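Local coordinates for pseudoazurin (Blue copper protein) (Sinorhizobium meliloti, PDB 3TU6) that binds one copper ion and, like other blue copper proteins of the cupredoxin family, probably serves as an electron carrier in the periplasm, at residues N10-G15 / A19-V24; S44-G49 / A55-G60; V75-C80 / E101-I106; G87-I92 / E117-E122. One frame throughout, in Å; residues are numbered along the deposited sequence.

All four contacts reach one cupredoxin sheet, and two of them hold ligands of its copper site. Contacts 3 and 4 lie closest together, centres about 9 Å apart, and both reach the metal: C80 and M88 bind copper from just beyond strand 74-79 and just before strand 89-94, with C80 N 3.1 Å from M88 O. Helix 100-104 packs on V75 and M77, and helix 112-125 on I89 and A91. Contact 2 adds the edge strand 45-46 beside 74-79, A45 O lying 2.8 Å from Q79 N. Contact 1 flanks 89-94 through strand 19-27, where A23 O is 2.8 Å from A91 N; its A19 side chain is about 8 Å from the copper.

Contact 1 of 4, residues N10-G15 / A19-V24; sequences NKAADG and AFEPAV
In one of two deposited conformers of E21, OE1 accepts the backbone N-H of A13 over 3.3 Å at an N-H...O angle of 151°, a weak hydrogen bond and doubtful as a fixed feature. In that conformer E21 OE1 is 3.6 Å from A12 CA and also lies near A12 CB, while E21 OE2 comes to 3.8 Å from A13 CB. The carboxylate thus meets the start of the type I turn A12-G15 with both oxygens, one toward the amide and one beside a methyl. CG anti to the backbone N (chi1 -174°) and an extended chain let it span from strand 19-27 to the loop. Deeper in, A12 CB and A19 CB meet at 3.9 Å, a small buried apolar contact. At the turn's end, K11 NZ reaches G15 O over 3.0 Å from above the carbonyl plane. Before the turn, N10 OD1 hydrogen-bonds NE2 of the copper ligand H42. D14 and E21 carry like charges that do not touch, and a salt bridge to R16 probably offsets the one on D14. The methyl pair, and less surely the carboxylate, therefore join this cupredoxin loop to the following strand, while N10 supplies a second-shell bond to the copper site.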
loop_
_atom_site.group_PDB
_atom_site.type_symbol
_atom_site.label_atom_id
_atom_site.label_comp_id
_atom_site.label_asym_id
_atom_site.label_seq_id
_atom_site.Cartn_x
_atom_site.Cartn_y
_atom_site.Cartn_z
ATOM N N ASN A 10 2.296 12.050 8.408
ATOM C CA ASN A 10 1.589 13.263 8.008
ATOM C C ASN A 10 2.319 13.974 6.875
ATOM O O ASN A 10 1.689 14.472 5.943
ATOM C CB ASN A 10 1.433 14.221 9.196
ATOM C CG ASN A 10 0.463 13.707 10.245
ATOM O OD1 ASN A 10 -0.094 12.616 10.119
ATOM N ND2 ASN A 10 0.253 14.499 11.288
ATOM N N LYS A 11 3.648 14.019 6.967
ATOM C CA LYS A 11 4.489 14.662 5.959
ATOM C C LYS A 11 5.641 13.734 5.574
ATOM O O LYS A 11 6.421 13.319 6.431
ATOM C CB LYS A 11 5.033 15.986 6.504
ATOM C CG LYS A 11 5.870 16.803 5.521
ATOM C CD LYS A 11 5.034 17.353 4.378
ATOM C CE LYS A 11 5.833 18.341 3.542
ATOM N NZ LYS A 11 5.043 18.877 2.400
ATOM N N ALA A 12 5.738 13.414 4.285
ATOM C CA ALA A 12 6.777 12.517 3.775
ATOM C C ALA A 12 8.031 13.290 3.370
ATOM O O ALA A 12 8.053 14.521 3.400
ATOM C CB ALA A 12 6.248 11.718 2.593
ATOM N N ALA A 13 9.072 12.553 2.987
ATOM C CA ALA A 13 10.331 13.152 2.537
ATOM C C ALA A 13 10.170 13.902 1.214
ATOM O O ALA A 13 10.742 14.978 1.034
ATOM C CB ALA A 13 11.406 12.081 2.405
ATOM N N ASP A 14 9.382 13.337 0.299
ATOM C CA ASP A 14 9.176 13.926 -1.030
ATOM C C ASP A 14 8.059 14.983 -1.078
ATOM O O ASP A 14 7.650 15.403 -2.164
ATOM C CB ASP A 14 8.918 12.825 -2.075
ATOM C CG ASP A 14 7.607 12.080 -1.848
ATOM O OD1 ASP A 14 7.080 12.107 -0.715
ATOM O OD2 ASP A 14 7.109 11.452 -2.807
ATOM N N GLY A 15 7.566 15.401 0.089
ATOM C CA GLY A 15 6.602 16.498 0.185
ATOM C C GLY A 15 5.137 16.093 0.211
ATOM O O GLY A 15 4.261 16.958 0.249
ATOM N N ALA A 19 0.855 10.355 3.866
ATOM C CA ALA A 19 1.585 9.454 2.979
ATOM C C ALA A 19 2.165 8.234 3.686
ATOM O O ALA A 19 2.609 8.319 4.831
ATOM C CB ALA A 19 2.700 10.220 2.277
ATOM N N PHE A 20 2.151 7.101 2.986
ATOM C CA PHE A 20 2.906 5.925 3.400
ATOM C C PHE A 20 4.314 6.031 2.817
ATOM O O PHE A 20 4.468 6.322 1.627
ATOM C CB PHE A 20 2.238 4.643 2.907
ATOM C CG PHE A 20 0.893 4.375 3.524
ATOM C CD1 PHE A 20 0.793 3.874 4.816
ATOM C CD2 PHE A 20 -0.273 4.603 2.804
ATOM C CE1 PHE A 20 -0.452 3.616 5.383
ATOM C CE2 PHE A 20 -1.518 4.347 3.366
ATOM C CZ PHE A 20 -1.608 3.855 4.655
ATOM N N GLU A 21 5.324 5.804 3.656
ATOM C CA GLU A 21 6.723 5.867 3.232
ATOM C C GLU A 21 7.450 4.574 3.604
ATOM O O GLU A 21 7.579 4.252 4.788
ATOM C CB GLU A 21 7.426 7.066 3.870
ATOM C CG GLU A 21 8.853 7.278 3.374
ATOM C CD GLU A 21 9.461 8.572 3.874
ATOM O OE1 GLU A 21 8.699 9.500 4.215
ATOM O OE2 GLU A 21 10.706 8.662 3.922
ATOM N N PRO A 22 7.932 3.819 2.595
ATOM C CA PRO A 22 7.854 4.034 1.146
ATOM C C PRO A 22 6.460 3.747 0.587
ATOM O O PRO A 22 5.712 2.955 1.160
ATOM C CB PRO A 22 8.873 3.038 0.592
ATOM C CG PRO A 22 8.898 1.955 1.578
ATOM C CD PRO A 22 8.702 2.601 2.912
ATOM N N ALA A 23 6.122 4.398 -0.522
ATOM C CA ALA A 23 4.832 4.195 -1.176
ATOM C C ALA A 23 4.744 2.819 -1.838
ATOM O O ALA A 23 3.655 2.253 -1.953
ATOM C CB ALA A 23 4.588 5.289 -2.208
ATOM N N VAL A 24 5.890 2.294 -2.272
ATOM C CA VAL A 24 5.955 1.015 -2.977
ATOM C C VAL A 24 7.026 0.109 -2.369
ATOM O O VAL A 24 8.221 0.356 -2.541
ATOM C CB VAL A 24 6.263 1.224 -4.477
ATOM C CG1 VAL A 24 6.344 -0.113 -5.204
ATOM C CG2 VAL A 24 5.212 2.116 -5.114
#

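Contact 2 of 4, residues S44-G49 / A55-G60; sequences SALMKG and AETWKG
L46 lies over one face of the W58 indole, where 55-60 pairs antiparallel, by a single bridge, with the edge strand 45-46 of the cupredoxin fold. L46 CB stands 4.1 Å from the centroid of the six-membered ring and 8° off the normal, a CH-pi contact, and the two side chains cross at about a right angle. L46 CD1 reaches the far rim of the ring, 3.8 Å from W58 CH2, and the other branch, CD2, turns to T57 CG2 at 3.5 Å. At the ring's edge, near its plane, W58 NE1 donates to S44 OG over 3.2 Å with an N-H...O angle of 162°. The serine hydroxyl is brought to that edge by chi1 of -179°, which sets OG anti to the backbone N. L46 over the face and S44 OG at the rim restrict the tilt and rotation of the indole. A leucine in place of W58 would probably leave S44 OG without this donor and strip the broad surface on which L46 rests. V68 and Y78 also touch the indole, placing it between strands 67-69 and 74-79. A45 and K59 form a non-hydrogen-bonded pair, flanked by two hydrogen bonds: L46 N to W58 O, 2.9 Å, and G60 N to S44 O, 2.8 Å. Between them A45 CA makes a CA-H...O contact of 3.5 Å with W58 O.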
loop_
_atom_site.group_PDB
_atom_site.type_symbol
_atom_site.label_atom_id
_atom_site.label_comp_id
_atom_site.label_asym_id
_atom_site.label_seq_id
_atom_site.Cartn_x
_atom_site.Cartn_y
_atom_site.Cartn_z
ATOM N N SER A 44 -3.893 1.156 8.186
ATOM C CA SER A 44 -3.608 0.455 6.938
ATOM C C SER A 44 -4.640 -0.645 6.724
ATOM O O SER A 44 -4.813 -1.512 7.582
ATOM C CB SER A 44 -2.204 -0.146 6.965
ATOM O OG SER A 44 -1.920 -0.810 5.745
ATOM N N ALA A 45 -5.323 -0.595 5.582
ATOM C CA ALA A 45 -6.315 -1.602 5.218
ATOM C C ALA A 45 -6.237 -1.891 3.722
ATOM O O ALA A 45 -6.064 -0.976 2.918
ATOM C CB ALA A 45 -7.713 -1.127 5.592
ATOM N N LEU A 46 -6.368 -3.165 3.358
ATOM C CA LEU A 46 -6.345 -3.576 1.957
ATOM C C LEU A 46 -7.580 -3.032 1.247
ATOM O O LEU A 46 -8.692 -3.124 1.769
ATOM C CB LEU A 46 -6.308 -5.106 1.850
ATOM C CG LEU A 46 -6.161 -5.716 0.452
ATOM C CD1 LEU A 46 -4.781 -5.429 -0.126
ATOM C CD2 LEU A 46 -6.421 -7.215 0.496
ATOM N N MET A 47 -7.380 -2.462 0.062
ATOM C CA MET A 47 -8.481 -1.919 -0.730
ATOM C C MET A 47 -9.314 -3.051 -1.323
ATOM O O MET A 47 -8.800 -4.145 -1.570
ATOM C CB MET A 47 -7.952 -1.017 -1.850
ATOM C CG MET A 47 -7.159 0.183 -1.348
ATOM S SD MET A 47 -6.804 1.401 -2.630
ATOM C CE MET A 47 -8.439 2.078 -2.911
ATOM N N LYS A 48 -10.597 -2.778 -1.549
ATOM C CA LYS A 48 -11.522 -3.783 -2.072
ATOM C C LYS A 48 -11.136 -4.135 -3.512
ATOM O O LYS A 48 -11.123 -3.269 -4.390
ATOM C CB LYS A 48 -12.971 -3.274 -2.003
ATOM C CG LYS A 48 -14.020 -4.359 -1.761
ATOM C CD LYS A 48 -14.157 -5.313 -2.939
ATOM C CE LYS A 48 -15.337 -6.259 -2.762
ATOM N NZ LYS A 48 -16.647 -5.550 -2.797
ATOM N N GLY A 49 -10.812 -5.405 -3.740
ATOM C CA GLY A 49 -10.374 -5.879 -5.053
ATOM C C GLY A 49 -8.948 -5.481 -5.403
ATOM O O GLY A 49 -8.555 -5.542 -6.572
ATOM N N ALA A 55 -5.696 -14.252 -1.811
ATOM C CA ALA A 55 -4.758 -13.640 -0.870
ATOM C C ALA A 55 -5.461 -13.262 0.429
ATOM O O ALA A 55 -6.651 -12.940 0.431
ATOM C CB ALA A 55 -4.110 -12.412 -1.492
ATOM N N GLU A 56 -4.717 -13.305 1.531
ATOM C CA GLU A 56 -5.237 -12.885 2.829
ATOM C C GLU A 56 -5.323 -11.363 2.882
ATOM O O GLU A 56 -4.380 -10.671 2.495
ATOM C CB GLU A 56 -4.348 -13.393 3.967
ATOM C CG GLU A 56 -4.387 -14.901 4.162
ATOM C CD GLU A 56 -3.710 -15.349 5.446
ATOM O OE1 GLU A 56 -4.082 -16.420 5.970
ATOM O OE2 GLU A 56 -2.811 -14.633 5.935
ATOM N N THR A 57 -6.456 -10.855 3.357
ATOM C CA THR A 57 -6.685 -9.415 3.456
ATOM C C THR A 57 -6.361 -8.920 4.859
ATOM O O THR A 57 -6.120 -9.718 5.768
ATOM C CB THR A 57 -8.150 -9.055 3.138
ATOM O OG1 THR A 57 -9.003 -9.531 4.187
ATOM C CG2 THR A 57 -8.583 -9.672 1.813
ATOM N N TRP A 58 -6.350 -7.600 5.028
ATOM C CA TRP A 58 -6.159 -7.001 6.343
ATOM C C TRP A 58 -6.904 -5.676 6.477
ATOM O O TRP A 58 -7.150 -4.979 5.488
ATOM C CB TRP A 58 -4.668 -6.816 6.653
ATOM C CG TRP A 58 -3.993 -5.709 5.897
ATOM C CD1 TRP A 58 -3.875 -4.406 6.286
ATOM C CD2 TRP A 58 -3.320 -5.814 4.637
ATOM N NE1 TRP A 58 -3.180 -3.689 5.340
ATOM C CE2 TRP A 58 -2.827 -4.531 4.318
ATOM C CE3 TRP A 58 -3.089 -6.868 3.743
ATOM C CZ2 TRP A 58 -2.119 -4.270 3.141
ATOM C CZ3 TRP A 58 -2.384 -6.609 2.574
ATOM C CH2 TRP A 58 -1.907 -5.320 2.285
ATOM N N LYS A 59 -7.260 -5.346 7.714
ATOM C CA LYS A 59 -7.968 -4.114 8.026
ATOM C C LYS A 59 -7.513 -3.621 9.397
ATOM O O LYS A 59 -8.132 -3.918 10.418
ATOM C CB LYS A 59 -9.482 -4.354 7.993
ATOM C CG LYS A 59 -10.327 -3.095 8.164
ATOM C CD LYS A 59 -11.822 -3.402 8.123
ATOM C CE LYS A 59 -12.307 -3.702 6.711
ATOM N NZ LYS A 59 -13.768 -3.990 6.672
ATOM N N GLY A 60 -6.411 -2.876 9.406
ATOM C CA GLY A 60 -5.824 -2.382 10.644
ATOM C C GLY A 60 -6.647 -1.280 11.283
ATOM O O GLY A 60 -7.293 -0.496 10.590
#

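Contact 3 of 4, residues V75-C80 / E101-I106; sequences VYMYQC and EAVKGI. With CU (copper (II) ion), chain B.
The strand that leads into the copper site is covered over V75 and M77 by the short helix 100-104, which brings V103 against both. M77 CG lies 3.8 Å from V103 CB, the two side chains crossing at about a right angle. With CG anti to the carbonyl carbon (chi1 -59°) and bends at chi2 and chi3, the methionine folds back compactly, so its CG methylene rather than its tip faces the valine. V103 turns both methyls to V75: V103 CG1 comes to 3.8 Å from V75 O, and V103 CG2 to 4.2 Å from V75 CG1. Beyond the helix, I106 CD1 reaches M77 CB at 4.3 Å. This is helix-on-sheet packing in a cupredoxin, the helix lying on the face of strand 74-79 that carries V75 and M77; Y76 and Y78 point to the other face, where Y78 meets F20 and F35 edge-to-face. F120 of helix 112-125 touches both M77 and V103, and Y108 adds to the same apolar cluster while its OH bonds to V103 O. Farther along, just past the strand end, C80 SG binds the copper ion at 2.2 Å, with H42, H83 and M88 completing the site.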
loop_
_atom_site.group_PDB
_atom_site.type_symbol
_atom_site.label_atom_id
_atom_site.label_comp_id
_atom_site.label_asym_id
_atom_site.label_seq_id
_atom_site.Cartn_x
_atom_site.Cartn_y
_atom_site.Cartn_z
ATOM N N VAL A 75 0.377 -7.627 -6.829
ATOM C CA VAL A 75 0.329 -6.273 -6.293
ATOM C C VAL A 75 -0.790 -6.158 -5.261
ATOM O O VAL A 75 -1.928 -6.556 -5.522
ATOM C CB VAL A 75 0.088 -5.235 -7.405
ATOM C CG1 VAL A 75 0.117 -3.824 -6.831
ATOM C CG2 VAL A 75 1.123 -5.389 -8.508
ATOM N N TYR A 76 -0.449 -5.618 -4.094
ATOM C CA TYR A 76 -1.405 -5.375 -3.023
ATOM C C TYR A 76 -1.612 -3.868 -2.885
ATOM O O TYR A 76 -0.683 -3.147 -2.519
ATOM C CB TYR A 76 -0.880 -5.945 -1.703
ATOM C CG TYR A 76 -0.788 -7.457 -1.654
ATOM C CD1 TYR A 76 0.189 -8.143 -2.376
ATOM C CD2 TYR A 76 -1.664 -8.201 -0.868
ATOM C CE1 TYR A 76 0.278 -9.529 -2.326
ATOM C CE2 TYR A 76 -1.581 -9.585 -0.814
ATOM C CZ TYR A 76 -0.610 -10.243 -1.542
ATOM O OH TYR A 76 -0.533 -11.615 -1.485
ATOM N N MET A 77 -2.821 -3.396 -3.190
ATOM C CA MET A 77 -3.165 -1.981 -3.047
ATOM C C MET A 77 -3.916 -1.763 -1.738
ATOM O O MET A 77 -4.979 -2.347 -1.522
ATOM C CB MET A 77 -4.030 -1.511 -4.218
ATOM C CG MET A 77 -3.383 -1.679 -5.589
ATOM S SD MET A 77 -1.865 -0.733 -5.815
ATOM C CE MET A 77 -2.478 0.949 -5.711
ATOM N N TYR A 78 -3.355 -0.920 -0.873
ATOM C CA TYR A 78 -3.928 -0.648 0.446
ATOM C C TYR A 78 -4.089 0.857 0.662
ATOM O O TYR A 78 -3.526 1.664 -0.081
ATOM C CB TYR A 78 -3.056 -1.268 1.542
ATOM C CG TYR A 78 -1.688 -0.640 1.691
ATOM C CD1 TYR A 78 -1.495 0.455 2.528
ATOM C CD2 TYR A 78 -0.586 -1.141 1.001
ATOM C CE1 TYR A 78 -0.251 1.041 2.667
ATOM C CE2 TYR A 78 0.672 -0.565 1.142
ATOM C CZ TYR A 78 0.832 0.525 1.978
ATOM O OH TYR A 78 2.068 1.106 2.130
ATOM N N GLN A 79 -4.853 1.226 1.689
ATOM C CA GLN A 79 -5.206 2.624 1.921
ATOM C C GLN A 79 -5.255 2.990 3.398
ATOM O O GLN A 79 -5.294 2.117 4.266
ATOM C CB GLN A 79 -6.574 2.919 1.299
ATOM C CG GLN A 79 -7.737 2.173 1.958
ATOM C CD GLN A 79 -9.086 2.539 1.368
ATOM O OE1 GLN A 79 -9.239 2.643 0.151
ATOM N NE2 GLN A 79 -10.074 2.732 2.233
ATOM N N CYS A 80 -5.252 4.294 3.661
ATOM C CA CYS A 80 -5.604 4.842 4.965
ATOM C C CYS A 80 -7.021 5.391 4.854
ATOM O O CYS A 80 -7.268 6.312 4.079
ATOM C CB CYS A 80 -4.641 5.962 5.361
ATOM S SG CYS A 80 -5.111 6.841 6.867
ATOM N N GLU A 101 -2.889 -5.364 -14.068
ATOM C CA GLU A 101 -4.007 -4.897 -14.886
ATOM C C GLU A 101 -5.301 -4.827 -14.070
ATOM O O GLU A 101 -6.081 -3.885 -14.215
ATOM C CB GLU A 101 -4.199 -5.815 -16.098
ATOM C CG GLU A 101 -5.189 -5.295 -17.139
ATOM C CD GLU A 101 -5.381 -6.244 -18.314
ATOM O OE1 GLU A 101 -4.687 -7.283 -18.376
ATOM O OE2 GLU A 101 -6.231 -5.949 -19.179
ATOM N N ALA A 102 -5.515 -5.824 -13.214
ATOM C CA ALA A 102 -6.720 -5.893 -12.388
ATOM C C ALA A 102 -6.770 -4.776 -11.345
ATOM O O ALA A 102 -7.818 -4.157 -11.148
ATOM C CB ALA A 102 -6.816 -7.253 -11.708
ATOM N N VAL A 103 -5.641 -4.520 -10.687
ATOM C CA VAL A 103 -5.574 -3.489 -9.641
ATOM C C VAL A 103 -5.685 -2.063 -10.195
ATOM O O VAL A 103 -6.050 -1.145 -9.465
ATOM C CB VAL A 103 -4.291 -3.607 -8.785
ATOM C CG1 VAL A 103 -4.248 -4.958 -8.078
ATOM C CG2 VAL A 103 -3.042 -3.393 -9.632
ATOM N N LYS A 104 -5.372 -1.880 -11.477
ATOM C CA LYS A 104 -5.558 -0.582 -12.135
ATOM C C LYS A 104 -7.033 -0.188 -12.246
ATOM O O LYS A 104 -7.359 1.001 -12.259
ATOM C CB LYS A 104 -4.925 -0.575 -13.533
ATOM C CG LYS A 104 -3.441 -0.255 -13.546
ATOM C CD LYS A 104 -2.879 -0.297 -14.960
ATOM C CE LYS A 104 -1.497 0.329 -15.031
ATOM N NZ LYS A 104 -0.869 0.160 -16.372
ATOM N N GLY A 105 -7.916 -1.183 -12.319
ATOM C CA GLY A 105 -9.339 -0.950 -12.573
ATOM C C GLY A 105 -10.242 -0.802 -11.359
ATOM O O GLY A 105 -11.453 -0.645 -11.517
ATOM N N ILE A 106 -9.676 -0.845 -10.153
ATOM C CA ILE A 106 -10.483 -0.732 -8.932
ATOM C C ILE A 106 -10.837 0.731 -8.636
ATOM O O ILE A 106 -10.384 1.641 -9.333
ATOM C CB ILE A 106 -9.794 -1.393 -7.700
ATOM C CG1 ILE A 106 -8.606 -0.563 -7.200
ATOM C CG2 ILE A 106 -9.353 -2.813 -8.036
ATOM C CD1 ILE A 106 -7.879 -1.198 -6.029
HETATM CU CU CU B . -3.691 8.557 7.074
#

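Contact 4 of 4, residues G87-I92 / E117-E122; sequences GMIGAI and EKIFAE. With CU (copper (II) ion), chain B.
I119 of helix 112-125 sends its side chain onto strand 89-94, its two branches dividing at CB, one to A91, the other to I89 and G90. CB itself points toward the strand. From it, the branch I119 CG2 settles 3.5 Å from A91 CB, methyl against methyl. The other branch leaves through CG1, anti to the carbonyl carbon (chi1 -73°), and carries CD1 farther along the strand toward the copper end. There I119 CD1 rests 3.9 Å from I89 CG1 and nearly as close to I89 CD1. I119 CD1 also lies 4.0 Å from G90 CA. One isoleucine therefore covers three successive residues, and G90, having no side chain, presents its backbone to the terminal methyl. The strand and helix axes approach to 9.1 Å and run nearly the same way, 24° apart. V24 of strand 19-27 also touches I119, and F120 of the same helix touches M77 of strand 74-79, so the helix covers apolar groups from three strands. Immediately before the strand, M88 is the centre of an inverse gamma turn, and M88 SD lies 2.5 Å from the copper ion, with H42, C80 and H83 as the other ligands. A C-terminal helix packed on the beta sandwich, beside a strand that directly follows the methionine ligand, is the arrangement of pseudoazurins.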
loop_
_atom_site.group_PDB
_atom_site.type_symbol
_atom_site.label_atom_id
_atom_site.label_comp_id
_atom_site.label_asym_id
_atom_site.label_seq_id
_atom_site.Cartn_x
_atom_site.Cartn_y
_atom_site.Cartn_z
ATOM N N GLY A 87 -5.341 11.125 -0.841
ATOM C CA GLY A 87 -4.332 10.434 -1.644
ATOM C C GLY A 87 -3.431 9.476 -0.882
ATOM O O GLY A 87 -2.431 9.007 -1.429
ATOM N N MET A 88 -3.779 9.165 0.366
ATOM C CA MET A 88 -2.944 8.297 1.194
ATOM C C MET A 88 -3.188 6.819 0.884
ATOM O O MET A 88 -3.914 6.124 1.601
ATOM C CB MET A 88 -3.159 8.583 2.685
ATOM C CG MET A 88 -2.168 7.856 3.585
ATOM S SD MET A 88 -1.998 8.563 5.234
ATOM C CE MET A 88 -0.743 7.481 5.913
ATOM N N ILE A 89 -2.583 6.354 -0.207
ATOM C CA ILE A 89 -2.561 4.932 -0.541
ATOM C C ILE A 89 -1.119 4.472 -0.741
ATOM O O ILE A 89 -0.216 5.288 -0.949
ATOM C CB ILE A 89 -3.396 4.610 -1.805
ATOM C CG1 ILE A 89 -2.896 5.398 -3.021
ATOM C CG2 ILE A 89 -4.868 4.912 -1.560
ATOM C CD1 ILE A 89 -3.480 4.909 -4.336
ATOM N N GLY A 90 -0.916 3.161 -0.666
ATOM C CA GLY A 90 0.390 2.562 -0.909
ATOM C C GLY A 90 0.260 1.226 -1.607
ATOM O O GLY A 90 -0.846 0.699 -1.760
ATOM N N ALA A 91 1.394 0.677 -2.027
ATOM C CA ALA A 91 1.422 -0.601 -2.723
ATOM C C ALA A 91 2.484 -1.524 -2.140
ATOM O O ALA A 91 3.536 -1.069 -1.685
ATOM C CB ALA A 91 1.677 -0.382 -4.205
ATOM N N ILE A 92 2.188 -2.820 -2.144
ATOM C CA ILE A 92 3.176 -3.848 -1.844
ATOM C C ILE A 92 3.208 -4.802 -3.028
ATOM O O ILE A 92 2.209 -5.459 -3.322
ATOM C CB ILE A 92 2.839 -4.644 -0.565
ATOM C CG1 ILE A 92 2.620 -3.702 0.619
ATOM C CG2 ILE A 92 3.952 -5.637 -0.255
ATOM C CD1 ILE A 92 2.278 -4.419 1.910
ATOM N N GLU A 117 -1.809 6.409 -10.002
ATOM C CA GLU A 117 -1.088 6.625 -11.260
ATOM C C GLU A 117 0.419 6.799 -11.046
ATOM O O GLU A 117 1.220 6.312 -11.845
ATOM C CB GLU A 117 -1.656 7.838 -12.006
ATOM C CG GLU A 117 -3.009 7.572 -12.668
ATOM C CD GLU A 117 -3.637 8.818 -13.274
ATOM O OE1 GLU A 117 -2.949 9.857 -13.381
ATOM O OE2 GLU A 117 -4.827 8.757 -13.648
ATOM N N LYS A 118 0.795 7.488 -9.968
ATOM C CA LYS A 118 2.203 7.638 -9.596
ATOM C C LYS A 118 2.802 6.300 -9.157
ATOM O O LYS A 118 3.944 5.983 -9.498
ATOM C CB LYS A 118 2.357 8.666 -8.472
ATOM N N ILE A 119 2.025 5.524 -8.404
ATOM C CA ILE A 119 2.454 4.206 -7.933
ATOM C C ILE A 119 2.654 3.229 -9.092
ATOM O O ILE A 119 3.649 2.504 -9.125
ATOM C CB ILE A 119 1.446 3.613 -6.919
ATOM C CG1 ILE A 119 1.550 4.347 -5.581
ATOM C CG2 ILE A 119 1.701 2.125 -6.705
ATOM C CD1 ILE A 119 0.381 4.094 -4.653
ATOM N N PHE A 120 1.719 3.219 -10.040
ATOM C CA PHE A 120 1.802 2.314 -11.191
ATOM C C PHE A 120 2.941 2.675 -12.147
ATOM O O PHE A 120 3.554 1.788 -12.741
ATOM C CB PHE A 120 0.471 2.272 -11.952
ATOM C CG PHE A 120 -0.668 1.692 -11.155
ATOM C CD1 PHE A 120 -0.547 0.448 -10.544
ATOM C CD2 PHE A 120 -1.870 2.378 -11.031
ATOM C CE1 PHE A 120 -1.594 -0.090 -9.812
ATOM C CE2 PHE A 120 -2.922 1.845 -10.298
ATOM C CZ PHE A 120 -2.782 0.608 -9.691
ATOM N N ALA A 121 3.221 3.968 -12.298
ATOM C CA ALA A 121 4.372 4.415 -13.089
ATOM C C ALA A 121 5.686 4.007 -12.417
ATOM O O ALA A 121 6.647 3.633 -13.094
ATOM C CB ALA A 121 4.329 5.924 -13.294
ATOM N N GLU A 122 5.713 4.071 -11.087
ATOM C CA GLU A 122 6.894 3.699 -10.307
ATOM C C GLU A 122 7.202 2.205 -10.439
ATOM O O GLU A 122 8.361 1.819 -10.586
ATOM C CB GLU A 122 6.697 4.073 -8.830
ATOM C CG GLU A 122 7.959 3.973 -7.974
ATOM C CD GLU A 122 7.746 4.427 -6.533
ATOM O OE1 GLU A 122 8.362 3.827 -5.626
ATOM O OE2 GLU A 122 6.970 5.380 -6.301
HETATM CU CU CU B . -3.691 8.557 7.074
#